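Germination protein (Bacillus megaterium, PDB 6O59) is the N-terminal domain of the A subunit of the spore germinant receptor GerK3, which probably senses germinants to trigger spore germination. Local coordinates at residues 110-115 against 119-124; 28-33 against 55-60; 24-29 against 159-164. All coordinates share one frame; numbering follows the deposited sequence.

Interaction 1. Residues 110-115 against 119-124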
ATOM      1  N   SER A 110       5.826 -10.138  -4.243  1.00 64.85           N
ATOM      2  CA  SER A 110       6.486 -10.097  -2.939  1.00 64.33           C
ATOM      3  C   SER A 110       7.972  -9.954  -3.180  1.00 68.45           C
ATOM      4  O   SER A 110       8.533 -10.634  -4.050  1.00 67.47           O
ATOM      5  CB  SER A 110       6.177 -11.332  -2.104  1.00 66.24           C
ATOM      6  OG  SER A 110       4.775 -11.436  -1.959  1.00 66.63           O
ATOM      7  N   LEU A 111       8.582  -9.001  -2.484  1.00 65.26           N
ATOM      8  CA  LEU A 111      10.006  -8.765  -2.616  1.00 66.43           C
ATOM      9  C   LEU A 111      10.744  -9.493  -1.526  1.00 71.40           C
ATOM     10  O   LEU A 111      10.273  -9.548  -0.388  1.00 70.64           O
ATOM     11  CB  LEU A 111      10.367  -7.259  -2.575  1.00 66.78           C
ATOM     12  CG  LEU A 111       9.591  -6.279  -3.468  1.00 69.33           C
ATOM     13  CD1 LEU A 111      10.035  -4.875  -3.208  1.00 69.69           C
ATOM     14  CD2 LEU A 111       9.737  -6.599  -4.931  1.00 70.17           C
ATOM     15  N   LEU A 112      11.894 -10.064  -1.876  1.00 69.41           N
ATOM     16  CA  LEU A 112      12.777 -10.687  -0.906  1.00 70.70           C
ATOM     17  C   LEU A 112      14.116  -9.933  -0.966  1.00 75.62           C
ATOM     18  O   LEU A 112      14.786  -9.920  -1.999  1.00 74.08           O
ATOM     19  CB  LEU A 112      12.932 -12.204  -1.119  1.00 71.31           C
ATOM     20  CG  LEU A 112      14.021 -12.871  -0.264  1.00 78.22           C
ATOM     21  CD1 LEU A 112      13.657 -12.886   1.198  1.00 78.02           C
ATOM     22  CD2 LEU A 112      14.327 -14.251  -0.752  1.00 82.60           C
ATOM     23  N   ILE A 113      14.446  -9.239   0.129  1.00 73.72           N
ATOM     24  CA  ILE A 113      15.656  -8.431   0.236  1.00 75.40           C
ATOM     25  C   ILE A 113      16.582  -9.058   1.296  1.00 83.10           C
ATOM     26  O   ILE A 113      16.128  -9.376   2.394  1.00 82.50           O
ATOM     27  CB  ILE A 113      15.291  -6.946   0.538  1.00 77.36           C
ATOM     28  CG1 ILE A 113      14.113  -6.464  -0.374  1.00 74.37           C
ATOM     29  CG2 ILE A 113      16.538  -6.029   0.434  1.00 79.93           C
ATOM     30  CD1 ILE A 113      13.747  -4.992  -0.330  1.00 75.35           C
ATOM     31  N   VAL A 114      17.868  -9.263   0.944  1.00 82.76           N
ATOM     32  CA  VAL A 114      18.868  -9.878   1.819  1.00 84.77           C
ATOM     33  C   VAL A 114      19.993  -8.846   2.131  1.00 92.00           C
ATOM     34  O   VAL A 114      20.417  -8.089   1.251  1.00 91.63           O
ATOM     35  CB  VAL A 114      19.395 -11.214   1.217  1.00 89.55           C
ATOM     36  CG1 VAL A 114      20.406 -11.892   2.144  1.00 92.39           C
ATOM     37  CG2 VAL A 114      18.239 -12.178   0.904  1.00 86.51           C
ATOM     38  N   ASP A 115      20.447  -8.849   3.413  1.00 91.79           N
ATOM     39  CA  ASP A 115      21.394  -7.976   4.117  1.00 95.28           C
ATOM     40  C   ASP A 115      22.403  -7.248   3.262  1.00100.75           C
ATOM     41  O   ASP A 115      22.606  -6.058   3.515  1.00102.66           O
ATOM     42  CB  ASP A 115      22.163  -8.717   5.217  1.00101.04           C
ATOM     43  CG  ASP A 115      22.637  -7.849   6.390  1.00118.62           C
ATOM     44  OD1 ASP A 115      22.551  -6.588   6.285  1.00119.19           O
ATOM     45  OD2 ASP A 115      23.087  -8.428   7.420  1.00125.59           O
ATOM     46  N   ARG A 119      20.563  -7.208  -5.058  0.50 90.06           N
ATOM     47  CA  ARG A 119      19.644  -7.689  -6.121  0.50111.65           C
ATOM     48  C   ARG A 119      18.392  -8.110  -5.357  0.50135.80           C
ATOM     49  O   ARG A 119      18.541  -8.713  -4.282  0.50 99.80           O
ATOM     50  CB  ARG A 119      20.251  -8.776  -7.020  0.50115.36           C
ATOM     51  CG  ARG A 119      21.412  -8.371  -7.926  0.50125.34           C
ATOM     52  CD  ARG A 119      22.090  -9.326  -8.905  0.50126.24           C
ATOM     53  NE  ARG A 119      23.226  -8.751  -9.628  0.50121.70           N
ATOM     54  CZ  ARG A 119      24.042  -9.417 -10.447  0.50123.81           C
ATOM     55  NH1 ARG A 119      23.861 -10.707 -10.659  0.50 98.73           N
ATOM     56  NH2 ARG A 119      25.040  -8.792 -11.048  0.50110.22           N
ATOM     57  N   VAL A 120      17.212  -7.749  -5.846  1.00 84.27           N
ATOM     58  CA  VAL A 120      15.980  -8.097  -5.086  1.00 86.12           C
ATOM     59  C   VAL A 120      15.231  -9.176  -5.853  1.00 85.11           C
ATOM     60  O   VAL A 120      15.168  -9.083  -7.074  1.00 85.24           O
ATOM     61  CB  VAL A 120      15.126  -6.846  -4.841  1.00 93.24           C
ATOM     62  CG1 VAL A 120      13.713  -7.184  -4.423  1.00 96.08           C
ATOM     63  CG2 VAL A 120      15.777  -5.948  -3.812  1.00 94.14           C
ATOM     64  N   LEU A 121      14.725 -10.175  -5.140  1.00 78.27           N
ATOM     65  CA  LEU A 121      13.945 -11.253  -5.783  1.00 76.31           C
ATOM     66  C   LEU A 121      12.457 -10.925  -5.706  1.00 76.30           C
ATOM     67  O   LEU A 121      11.994 -10.573  -4.633  1.00 74.49           O
ATOM     68  CB  LEU A 121      14.245 -12.564  -5.057  1.00 76.85           C
ATOM     69  CG  LEU A 121      13.432 -13.764  -5.522  1.00 79.79           C
ATOM     70  CD1 LEU A 121      14.060 -15.046  -5.032  1.00 81.24           C
ATOM     71  CD2 LEU A 121      12.005 -13.663  -5.029  1.00 77.67           C
ATOM     72  N   SER A 122      11.780 -10.998  -6.848  1.00 73.04           N
ATOM     73  CA  SER A 122      10.325 -10.820  -6.964  1.00 72.22           C
ATOM     74  C   SER A 122       9.603 -12.142  -7.231  1.00 74.70           C
ATOM     75  O   SER A 122      10.009 -12.903  -8.113  1.00 76.43           O
ATOM     76  CB  SER A 122       9.986  -9.837  -8.089  1.00 77.54           C
ATOM     77  OG  SER A 122      10.424  -8.511  -7.836  1.00 87.35           O
ATOM     78  N   VAL A 123       8.506 -12.388  -6.523  1.00 67.57           N
ATOM     79  CA  VAL A 123       7.729 -13.603  -6.758  1.00 67.05           C
ATOM     80  C   VAL A 123       6.251 -13.220  -6.958  1.00 73.65           C
ATOM     81  O   VAL A 123       5.724 -12.384  -6.224  1.00 72.26           O
ATOM     82  CB  VAL A 123       7.946 -14.701  -5.672  1.00 69.74           C
ATOM     83  CG1 VAL A 123       7.764 -14.179  -4.247  1.00 68.24           C
ATOM     84  CG2 VAL A 123       7.099 -15.937  -5.934  1.00 69.37           C
ATOM     85  N   SER A 124       5.615 -13.809  -7.987  1.00 73.55           N
ATOM     86  CA  SER A 124       4.219 -13.590  -8.330  1.00 74.43           C
ATOM     87  C   SER A 124       3.364 -14.837  -8.052  1.00 81.85           C
ATOM     88  O   SER A 124       3.761 -15.938  -8.423  1.00 80.96           O
ATOM     89  CB  SER A 124       4.105 -13.198  -9.797  1.00 79.84           C
ATOM     90  OG  SER A 124       2.757 -12.899 -10.127  1.00 93.68           O
TER

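Interaction 2. Residues 28-33 against 55-60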
ATOM      1  N   VAL A  28       3.740  -3.791   3.846  1.00 68.37           N
ATOM      2  CA  VAL A  28       4.215  -4.663   4.932  1.00 67.83           C
ATOM      3  C   VAL A  28       5.683  -5.066   4.732  1.00 71.58           C
ATOM      4  O   VAL A  28       6.069  -5.516   3.651  1.00 69.93           O
ATOM      5  CB  VAL A  28       3.322  -5.926   5.088  1.00 69.61           C
ATOM      6  CG1 VAL A  28       3.760  -6.772   6.268  1.00 69.80           C
ATOM      7  CG2 VAL A  28       1.863  -5.554   5.230  1.00 69.40           C
ATOM      8  N   ILE A  29       6.472  -4.918   5.814  1.00 69.24           N
ATOM      9  CA  ILE A  29       7.871  -5.308   5.927  1.00 69.70           C
ATOM     10  C   ILE A  29       7.959  -6.371   7.029  1.00 76.26           C
ATOM     11  O   ILE A  29       7.700  -6.075   8.198  1.00 77.53           O
ATOM     12  CB  ILE A  29       8.824  -4.104   6.185  1.00 73.70           C
ATOM     13  CG1 ILE A  29       8.788  -3.117   4.998  1.00 73.87           C
ATOM     14  CG2 ILE A  29      10.264  -4.597   6.472  1.00 75.09           C
ATOM     15  CD1 ILE A  29       9.460  -1.764   5.186  1.00 82.32           C
ATOM     16  N   ARG A  30       8.297  -7.608   6.649  1.00 72.72           N
ATOM     17  CA  ARG A  30       8.475  -8.700   7.599  1.00 73.19           C
ATOM     18  C   ARG A  30       9.960  -8.991   7.735  1.00 78.97           C
ATOM     19  O   ARG A  30      10.589  -9.468   6.791  1.00 78.23           O
ATOM     20  CB  ARG A  30       7.703  -9.966   7.179  1.00 71.25           C
ATOM     21  CG  ARG A  30       6.200  -9.798   7.085  1.00 75.41           C
ATOM     22  CD  ARG A  30       5.516 -10.241   8.340  1.00 86.34           C
ATOM     23  NE  ARG A  30       4.157 -10.694   8.064  1.00 97.20           N
ATOM     24  CZ  ARG A  30       3.064 -10.002   8.351  1.00109.68           C
ATOM     25  NH1 ARG A  30       3.157  -8.814   8.940  1.00 90.98           N
ATOM     26  NH2 ARG A  30       1.867 -10.496   8.069  1.00103.26           N
ATOM     27  N   HIS A  31      10.540  -8.647   8.878  1.00 78.11           N
ATOM     28  CA  HIS A  31      11.949  -8.941   9.111  1.00 79.95           C
ATOM     29  C   HIS A  31      12.112 -10.380   9.534  1.00 85.12           C
ATOM     30  O   HIS A  31      11.291 -10.902  10.297  1.00 86.34           O
ATOM     31  CB  HIS A  31      12.546  -8.038  10.186  1.00 82.68           C
ATOM     32  CG  HIS A  31      12.666  -6.616   9.776  1.00 86.00           C
ATOM     33  ND1 HIS A  31      11.695  -5.688  10.108  1.00 87.36           N
ATOM     34  CD2 HIS A  31      13.642  -6.001   9.073  1.00 88.62           C
ATOM     35  CE1 HIS A  31      12.108  -4.541   9.599  1.00 87.29           C
ATOM     36  NE2 HIS A  31      13.275  -4.681   8.966  1.00 88.48           N
ATOM     37  N   PHE A  32      13.167 -11.020   9.044  1.00 80.90           N
ATOM     38  CA  PHE A  32      13.531 -12.372   9.430  1.00 81.36           C
ATOM     39  C   PHE A  32      15.054 -12.563   9.271  1.00 87.78           C
ATOM     40  O   PHE A  32      15.767 -11.654   8.819  1.00 86.27           O
ATOM     41  CB  PHE A  32      12.714 -13.436   8.684  1.00 80.92           C
ATOM     42  CG  PHE A  32      13.032 -13.656   7.228  1.00 81.06           C
ATOM     43  CD1 PHE A  32      12.503 -12.824   6.250  1.00 81.08           C
ATOM     44  CD2 PHE A  32      13.823 -14.729   6.829  1.00 84.27           C
ATOM     45  CE1 PHE A  32      12.787 -13.044   4.904  1.00 81.00           C
ATOM     46  CE2 PHE A  32      14.097 -14.950   5.481  1.00 85.56           C
ATOM     47  CZ  PHE A  32      13.570 -14.114   4.528  1.00 81.00           C
ATOM     48  N   LYS A  33      15.547 -13.717   9.723  1.00 87.37           N
ATOM     49  CA  LYS A  33      16.958 -14.041   9.687  1.00 90.03           C
ATOM     50  C   LYS A  33      17.164 -15.374   9.018  1.00 97.87           C
ATOM     51  O   LYS A  33      16.324 -16.272   9.126  1.00 96.71           O
ATOM     52  CB  LYS A  33      17.557 -14.021  11.094  1.00 93.94           C
ATOM     53  CG  LYS A  33      18.481 -12.838  11.292  1.00105.11           C
ATOM     54  CD  LYS A  33      18.115 -11.981  12.480  1.00112.77           C
ATOM     55  CE  LYS A  33      19.054 -10.802  12.560  1.00124.46           C
ATOM     56  NZ  LYS A  33      18.558  -9.760  13.497  1.00133.55           N
ATOM     57  N   ALA A  55       1.977 -19.255   1.852  1.00 70.19           N
ATOM     58  CA  ALA A  55       2.963 -20.309   1.547  1.00 69.90           C
ATOM     59  C   ALA A  55       4.433 -19.791   1.488  1.00 71.70           C
ATOM     60  O   ALA A  55       5.320 -20.449   2.030  1.00 72.62           O
ATOM     61  CB  ALA A  55       2.603 -20.994   0.240  1.00 70.45           C
ATOM     62  N   ILE A  56       4.669 -18.614   0.871  1.00 66.62           N
ATOM     63  CA  ILE A  56       5.997 -17.996   0.730  1.00 66.70           C
ATOM     64  C   ILE A  56       6.474 -17.472   2.098  1.00 71.21           C
ATOM     65  O   ILE A  56       7.606 -17.788   2.506  1.00 72.28           O
ATOM     66  CB  ILE A  56       6.009 -16.907  -0.378  1.00 68.28           C
ATOM     67  CG1 ILE A  56       5.821 -17.580  -1.759  1.00 68.53           C
ATOM     68  CG2 ILE A  56       7.315 -16.063  -0.339  1.00 69.11           C
ATOM     69  CD1 ILE A  56       5.291 -16.701  -2.870  1.00 73.81           C
ATOM     70  N   GLN A  57       5.599 -16.726   2.815  1.00 65.91           N
ATOM     71  CA  GLN A  57       5.875 -16.228   4.166  1.00 66.20           C
ATOM     72  C   GLN A  57       6.153 -17.391   5.116  1.00 72.77           C
ATOM     73  O   GLN A  57       7.107 -17.331   5.882  1.00 74.11           O
ATOM     74  CB  GLN A  57       4.710 -15.393   4.687  1.00 66.74           C
ATOM     75  CG  GLN A  57       4.583 -14.052   3.977  1.00 72.09           C
ATOM     76  CD  GLN A  57       3.681 -13.136   4.740  1.00 81.15           C
ATOM     77  OE1 GLN A  57       4.004 -12.693   5.841  1.00 81.67           O
ATOM     78  NE2 GLN A  57       2.525 -12.845   4.180  1.00 71.15           N
ATOM     79  N   ASP A  58       5.360 -18.472   5.018  1.00 69.29           N
ATOM     80  CA  ASP A  58       5.513 -19.694   5.803  1.00 71.07           C
ATOM     81  C   ASP A  58       6.900 -20.269   5.608  1.00 76.32           C
ATOM     82  O   ASP A  58       7.588 -20.547   6.591  1.00 77.54           O
ATOM     83  CB  ASP A  58       4.455 -20.740   5.392  1.00 73.24           C
ATOM     84  CG  ASP A  58       3.043 -20.493   5.887  1.00 78.94           C
ATOM     85  OD1 ASP A  58       2.804 -19.432   6.504  1.00 76.65           O
ATOM     86  OD2 ASP A  58       2.173 -21.366   5.656  1.00 86.46           O
ATOM     87  N   TYR A  59       7.319 -20.416   4.330  1.00 72.06           N
ATOM     88  CA  TYR A  59       8.619 -20.970   3.968  1.00 72.97           C
ATOM     89  C   TYR A  59       9.740 -20.125   4.585  1.00 77.04           C
ATOM     90  O   TYR A  59      10.573 -20.653   5.322  1.00 78.35           O
ATOM     91  CB  TYR A  59       8.765 -21.059   2.432  1.00 72.86           C
ATOM     92  CG  TYR A  59      10.190 -21.292   1.966  1.00 75.61           C
ATOM     93  CD1 TYR A  59      11.021 -20.223   1.631  1.00 76.89           C
ATOM     94  CD2 TYR A  59      10.712 -22.580   1.867  1.00 78.13           C
ATOM     95  CE1 TYR A  59      12.348 -20.426   1.258  1.00 79.70           C
ATOM     96  CE2 TYR A  59      12.030 -22.797   1.463  1.00 80.40           C
ATOM     97  CZ  TYR A  59      12.845 -21.717   1.157  1.00 85.72           C
ATOM     98  OH  TYR A  59      14.144 -21.922   0.750  1.00 84.79           O
ATOM     99  N   LEU A  60       9.718 -18.808   4.303  1.00 71.10           N
ATOM    100  CA  LEU A  60      10.722 -17.852   4.726  1.00 70.89           C
ATOM    101  C   LEU A  60      10.768 -17.639   6.226  1.00 78.97           C
ATOM    102  O   LEU A  60      11.833 -17.825   6.821  1.00 82.12           O
ATOM    103  CB  LEU A  60      10.487 -16.513   4.018  1.00 68.32           C
ATOM    104  CG  LEU A  60      10.792 -16.497   2.511  1.00 71.12           C
ATOM    105  CD1 LEU A  60      10.331 -15.195   1.877  1.00 68.83           C
ATOM    106  CD2 LEU A  60      12.290 -16.768   2.222  1.00 72.77           C
TER

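Interaction 3. Residues 24-29 against 159-164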
ATOM      1  N   SER A  24       3.472   4.379   3.289  1.00 77.54           N
ATOM      2  CA  SER A  24       2.082   3.962   3.089  1.00 74.89           C
ATOM      3  C   SER A  24       1.734   2.852   4.057  1.00 75.49           C
ATOM      4  O   SER A  24       2.541   1.944   4.272  1.00 74.26           O
ATOM      5  CB  SER A  24       1.838   3.539   1.645  1.00 74.74           C
ATOM      6  OG  SER A  24       1.578   4.668   0.831  1.00 77.38           O
ATOM      7  N   SER A  25       0.548   2.958   4.670  1.00 71.33           N
ATOM      8  CA  SER A  25       0.089   2.064   5.729  1.00 70.68           C
ATOM      9  C   SER A  25      -0.126   0.609   5.300  1.00 74.47           C
ATOM     10  O   SER A  25      -0.104  -0.251   6.179  1.00 75.70           O
ATOM     11  CB  SER A  25      -1.177   2.605   6.380  1.00 73.99           C
ATOM     12  OG  SER A  25      -2.219   2.870   5.452  1.00 83.72           O
ATOM     13  N   ASP A  26      -0.284   0.314   3.988  1.00 68.94           N
ATOM     14  CA  ASP A  26      -0.545  -1.052   3.529  1.00 66.95           C
ATOM     15  C   ASP A  26       0.697  -1.767   3.024  1.00 69.98           C
ATOM     16  O   ASP A  26       0.610  -2.916   2.590  1.00 68.62           O
ATOM     17  CB  ASP A  26      -1.636  -1.058   2.450  1.00 69.01           C
ATOM     18  CG  ASP A  26      -1.343  -0.311   1.161  1.00 78.21           C
ATOM     19  OD1 ASP A  26      -0.423   0.531   1.154  1.00 78.27           O
ATOM     20  OD2 ASP A  26      -2.055  -0.553   0.167  1.00 85.87           O
ATOM     21  N   ILE A  27       1.854  -1.111   3.095  1.00 67.58           N
ATOM     22  CA  ILE A  27       3.093  -1.748   2.682  1.00 66.66           C
ATOM     23  C   ILE A  27       3.694  -2.447   3.907  1.00 72.33           C
ATOM     24  O   ILE A  27       4.047  -1.800   4.897  1.00 73.73           O
ATOM     25  CB  ILE A  27       4.022  -0.740   1.991  1.00 70.33           C
ATOM     26  CG1 ILE A  27       3.425  -0.392   0.607  1.00 69.13           C
ATOM     27  CG2 ILE A  27       5.448  -1.320   1.850  1.00 72.80           C
ATOM     28  CD1 ILE A  27       3.760   0.835   0.112  1.00 71.13           C
ATOM     29  N   VAL A  28       3.740  -3.791   3.846  1.00 68.37           N
ATOM     30  CA  VAL A  28       4.215  -4.663   4.932  1.00 67.83           C
ATOM     31  C   VAL A  28       5.683  -5.066   4.732  1.00 71.58           C
ATOM     32  O   VAL A  28       6.069  -5.516   3.651  1.00 69.93           O
ATOM     33  CB  VAL A  28       3.322  -5.926   5.088  1.00 69.61           C
ATOM     34  CG1 VAL A  28       3.760  -6.772   6.268  1.00 69.80           C
ATOM     35  CG2 VAL A  28       1.863  -5.554   5.230  1.00 69.40           C
ATOM     36  N   ILE A  29       6.472  -4.918   5.814  1.00 69.24           N
ATOM     37  CA  ILE A  29       7.871  -5.308   5.927  1.00 69.70           C
ATOM     38  C   ILE A  29       7.959  -6.371   7.029  1.00 76.26           C
ATOM     39  O   ILE A  29       7.700  -6.075   8.198  1.00 77.53           O
ATOM     40  CB  ILE A  29       8.824  -4.104   6.185  1.00 73.70           C
ATOM     41  CG1 ILE A  29       8.788  -3.117   4.998  1.00 73.87           C
ATOM     42  CG2 ILE A  29      10.264  -4.597   6.472  1.00 75.09           C
ATOM     43  CD1 ILE A  29       9.460  -1.764   5.186  1.00 82.32           C
ATOM     44  N   MET A 159      -8.626  -2.705  -3.406  1.00 61.68           N
ATOM     45  CA  MET A 159      -9.374  -2.508  -4.646  1.00 62.86           C
ATOM     46  C   MET A 159      -8.792  -1.359  -5.461  1.00 66.95           C
ATOM     47  O   MET A 159      -8.616  -1.531  -6.662  1.00 70.33           O
ATOM     48  CB  MET A 159     -10.872  -2.287  -4.365  1.00 64.79           C
ATOM     49  CG  MET A 159     -11.548  -3.551  -3.832  1.00 69.31           C
ATOM     50  SD  MET A 159     -13.303  -3.396  -3.449  1.00 73.43           S
ATOM     51  CE  MET A 159     -13.961  -3.843  -4.984  1.00 71.46           C
ATOM     52  N   VAL A 160      -8.434  -0.234  -4.815  1.00 59.89           N
ATOM     53  CA  VAL A 160      -7.840   0.939  -5.470  1.00 59.32           C
ATOM     54  C   VAL A 160      -6.429   0.570  -5.992  1.00 64.59           C
ATOM     55  O   VAL A 160      -6.126   0.811  -7.167  1.00 66.94           O
ATOM     56  CB  VAL A 160      -7.801   2.184  -4.537  1.00 61.89           C
ATOM     57  CG1 VAL A 160      -7.092   3.351  -5.222  1.00 62.48           C
ATOM     58  CG2 VAL A 160      -9.200   2.595  -4.071  1.00 60.03           C
ATOM     59  N   ARG A 161      -5.598  -0.044  -5.119  1.00 58.83           N
ATOM     60  CA  ARG A 161      -4.235  -0.526  -5.398  1.00 59.41           C
ATOM     61  C   ARG A 161      -4.129  -1.445  -6.624  1.00 63.94           C
ATOM     62  O   ARG A 161      -3.040  -1.619  -7.172  1.00 65.54           O
ATOM     63  CB  ARG A 161      -3.690  -1.302  -4.178  1.00 56.52           C
ATOM     64  CG  ARG A 161      -3.224  -0.409  -3.037  1.00 59.62           C
ATOM     65  CD  ARG A 161      -2.036   0.435  -3.438  1.00 67.60           C
ATOM     66  NE  ARG A 161      -1.263   0.839  -2.278  1.00 70.55           N
ATOM     67  CZ  ARG A 161      -0.415   1.855  -2.270  1.00 81.44           C
ATOM     68  NH1 ARG A 161      -0.234   2.582  -3.363  1.00 74.47           N
ATOM     69  NH2 ARG A 161       0.236   2.173  -1.160  1.00 64.86           N
ATOM     70  N   ARG A 162      -5.238  -2.090  -6.990  1.00 59.03           N
ATOM     71  CA  ARG A 162      -5.319  -3.014  -8.109  1.00 59.34           C
ATOM     72  C   ARG A 162      -5.464  -2.255  -9.415  1.00 64.76           C
ATOM     73  O   ARG A 162      -5.017  -2.748 -10.452  1.00 66.08           O
ATOM     74  CB  ARG A 162      -6.478  -3.980  -7.916  1.00 57.76           C
ATOM     75  CG  ARG A 162      -6.111  -5.148  -7.044  1.00 71.39           C
ATOM     76  CD  ARG A 162      -7.144  -6.260  -7.104  1.00 88.98           C
ATOM     77  NE  ARG A 162      -6.857  -7.372  -6.186  1.00 98.75           N
ATOM     78  CZ  ARG A 162      -7.443  -7.546  -5.003  1.00109.35           C
ATOM     79  NH1 ARG A 162      -8.323  -6.655  -4.551  1.00 88.37           N
ATOM     80  NH2 ARG A 162      -7.148  -8.608  -4.258  1.00 96.89           N
ATOM     81  N   ILE A 163      -6.072  -1.041  -9.346  1.00 61.41           N
ATOM     82  CA  ILE A 163      -6.325  -0.118 -10.467  1.00 61.62           C
ATOM     83  C   ILE A 163      -5.166   0.902 -10.615  1.00 69.13           C
ATOM     84  O   ILE A 163      -4.645   1.067 -11.719  1.00 70.96           O
ATOM     85  CB  ILE A 163      -7.696   0.603 -10.294  1.00 62.01           C
ATOM     86  CG1 ILE A 163      -8.822  -0.403 -10.007  1.00 60.64           C
ATOM     87  CG2 ILE A 163      -8.014   1.471 -11.519  1.00 62.33           C
ATOM     88  CD1 ILE A 163     -10.185   0.149 -10.015  1.00 64.49           C
ATOM     89  N   ILE A 164      -4.802   1.610  -9.525  1.00 66.48           N
ATOM     90  CA  ILE A 164      -3.712   2.599  -9.554  1.00 67.57           C
ATOM     91  C   ILE A 164      -2.454   1.893  -9.089  1.00 73.56           C
ATOM     92  O   ILE A 164      -2.311   1.631  -7.893  1.00 73.69           O
ATOM     93  CB  ILE A 164      -4.053   3.865  -8.694  1.00 68.91           C
ATOM     94  CG1 ILE A 164      -5.379   4.518  -9.122  1.00 68.21           C
ATOM     95  CG2 ILE A 164      -2.918   4.893  -8.685  1.00 69.97           C
ATOM     96  CD1 ILE A 164      -5.379   5.221 -10.457  1.00 76.44           C
TER

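Interaction 1. Residues 110-115 against 119-124
Four backbone hydrogen bonds tie 110-115 to 119-124, and they come as two reciprocal pairs. S110 N donates to V123 O at 3.0 Å and V123 N returns a bond to S110 O; two residues further on, L112 N reaches L121 O at 2.8 Å, answered by the longer L121 N to L112 O bond at 3.2 Å. On the evidence of these two reciprocal pairs, S110-V123 and L112-L121 are the hydrogen-bonded pairs of an antiparallel ladder, with L111-S122 as the non-hydrogen-bonded pair between them. The short strand axes approach to 4.7 Å and run at 157°, somewhat twisted from exact antiparallel. Two CA-H...O contacts, S122 CA to S110 O and L111 CA to L121 O, fill in the ladder.

The side chains divide between two faces. On the face carrying L111 and S122, V120 is the wedge: its CG1 methyl lies 3.8 Å from L111 CB, while CG2 packs against I113 CG1. With CG1 anti to the backbone N (chi1 164°), the valine presents one methyl to each neighbour. L111 CD2 sits 3.5 Å from S122 OG, a hydroxyl that bonds to S104. L101 of helix 98-106 covers both L111 and V120. The other face bears S110, L112, L121 and V123. Here L112 CB meets L121 CB, and V123 CG1 rests near S110 CB; the S110 hydroxyl is hydrogen-bonded to N53.

The contact is thus a β-hairpin in mid-sheet. Buried peptide groups within it satisfy one another or, as at L111 and V120, bond to the flanking strands 40-47 and 91-95, while helix 98-106 covers L111 and V120 on one face and helix 78-86 covers L112, L121 and V123 on the other.

Interaction 2. Residues 28-33 against 55-60
This is a strand-to-helix packing contact with one polar clasp at its side: R30 and F32 of edge strand 27-34 reach Q57 and L60 of helix 54-62, which lies across one face of the five-stranded antiparallel sheet. The CB atoms of R30 and F32, two residues apart on the strand, both point toward the helix, and their partners are about one turn apart on it.

R30 NE donates to Q57 OE1 at 3.0 Å, with an N-H...O angle of 147°. The bond lies in the plane of the amide carbonyl but 22° out of the guanidinium plane, and the two flat groups are turned well away from coplanar. The arginine chain bends at chi2 and meets the extended glutamine at about a right angle. Y46, on the neighbouring strand 40-47, also touches Q57.

F32 turns its ring to L60, which comes over one face: L60 CB stands 4.3 Å from the ring centroid and 23° off the normal, a CH-pi contact displaced toward the rim. L60 CD2 adds a 3.7 Å contact to F32 CZ. L61 of the same helix touches both R30 and F32.

F32 and L60 bury more surface against each other's segments than R30 and Q57 do, so the apolar pair supplies most of the contact, and a single tilted hydrogen bond from exposed R30 adds a polar link beside it.

Interaction 3. Residues 24-29 against 159-164
A type I β turn from S24 to I27 leads into strand 27-34, and the D26 and R161 CA atoms lie 9.7 Å apart, so the reach to helix 153-163 is made largely by the R161 side chain.

It ends in a two-pronged salt bridge. R161 comes from the opposite direction and grips the carboxylate side-on, NH2 to D26 OD1 and NE to D26 OD2, each 2.9 Å. The N-H...O angles are 172° and 166°, both oxygens use their syn lone pairs, and the carboxylate and guanidinium planes are only 8° apart. D26 CG lies between the backbone N and the carbonyl carbon, which directs the carboxylate at the helix; R161 bends at chi2 before its guanidinium comes level with the acid. The R161 CG and CD atoms lie near D26 OD2.

Round the rest of the guanidinium, S24 CB lies at the edge, in plane, and I27 CD1 approaches NH2 obliquely to 4.0 Å. The remaining nitrogen, NH1, bonds to L169 O, so two bonds to the acid and one to a carbonyl fix the rotation of the group. The S24 hydroxyl bonds to T21 O and L171 N.

This is a buried, bidentate Asp-Arg pair at the junction of two five-stranded antiparallel sheets: the turn opens the one holding 27-34, while L169 and L171 belong to strand 169-176 of the other.

In the fold
Interactions 1 and 2 belong to one layered unit, their centres 11 Å apart, and touch directly: L112 CD1 lies 3.6 Å from F32 CZ, and V123 CG2 lies 3.6 Å from I56 CD1. Helix 54-62 thus packs on the same sheet that the 110-124 hairpin builds. Interaction 3 is 18 Å from each, centre to centre, and close to the centre of the chain; it starts from strand 27-34, sharing V28 and I29 with interaction 2. In sequence, interaction 2 closes before interaction 1 opens, and interaction 3 spans both. Two sheets of equal strand order, 1-2-4-5-3, are consistent with a repeated subdomain topology, joined at interaction 3.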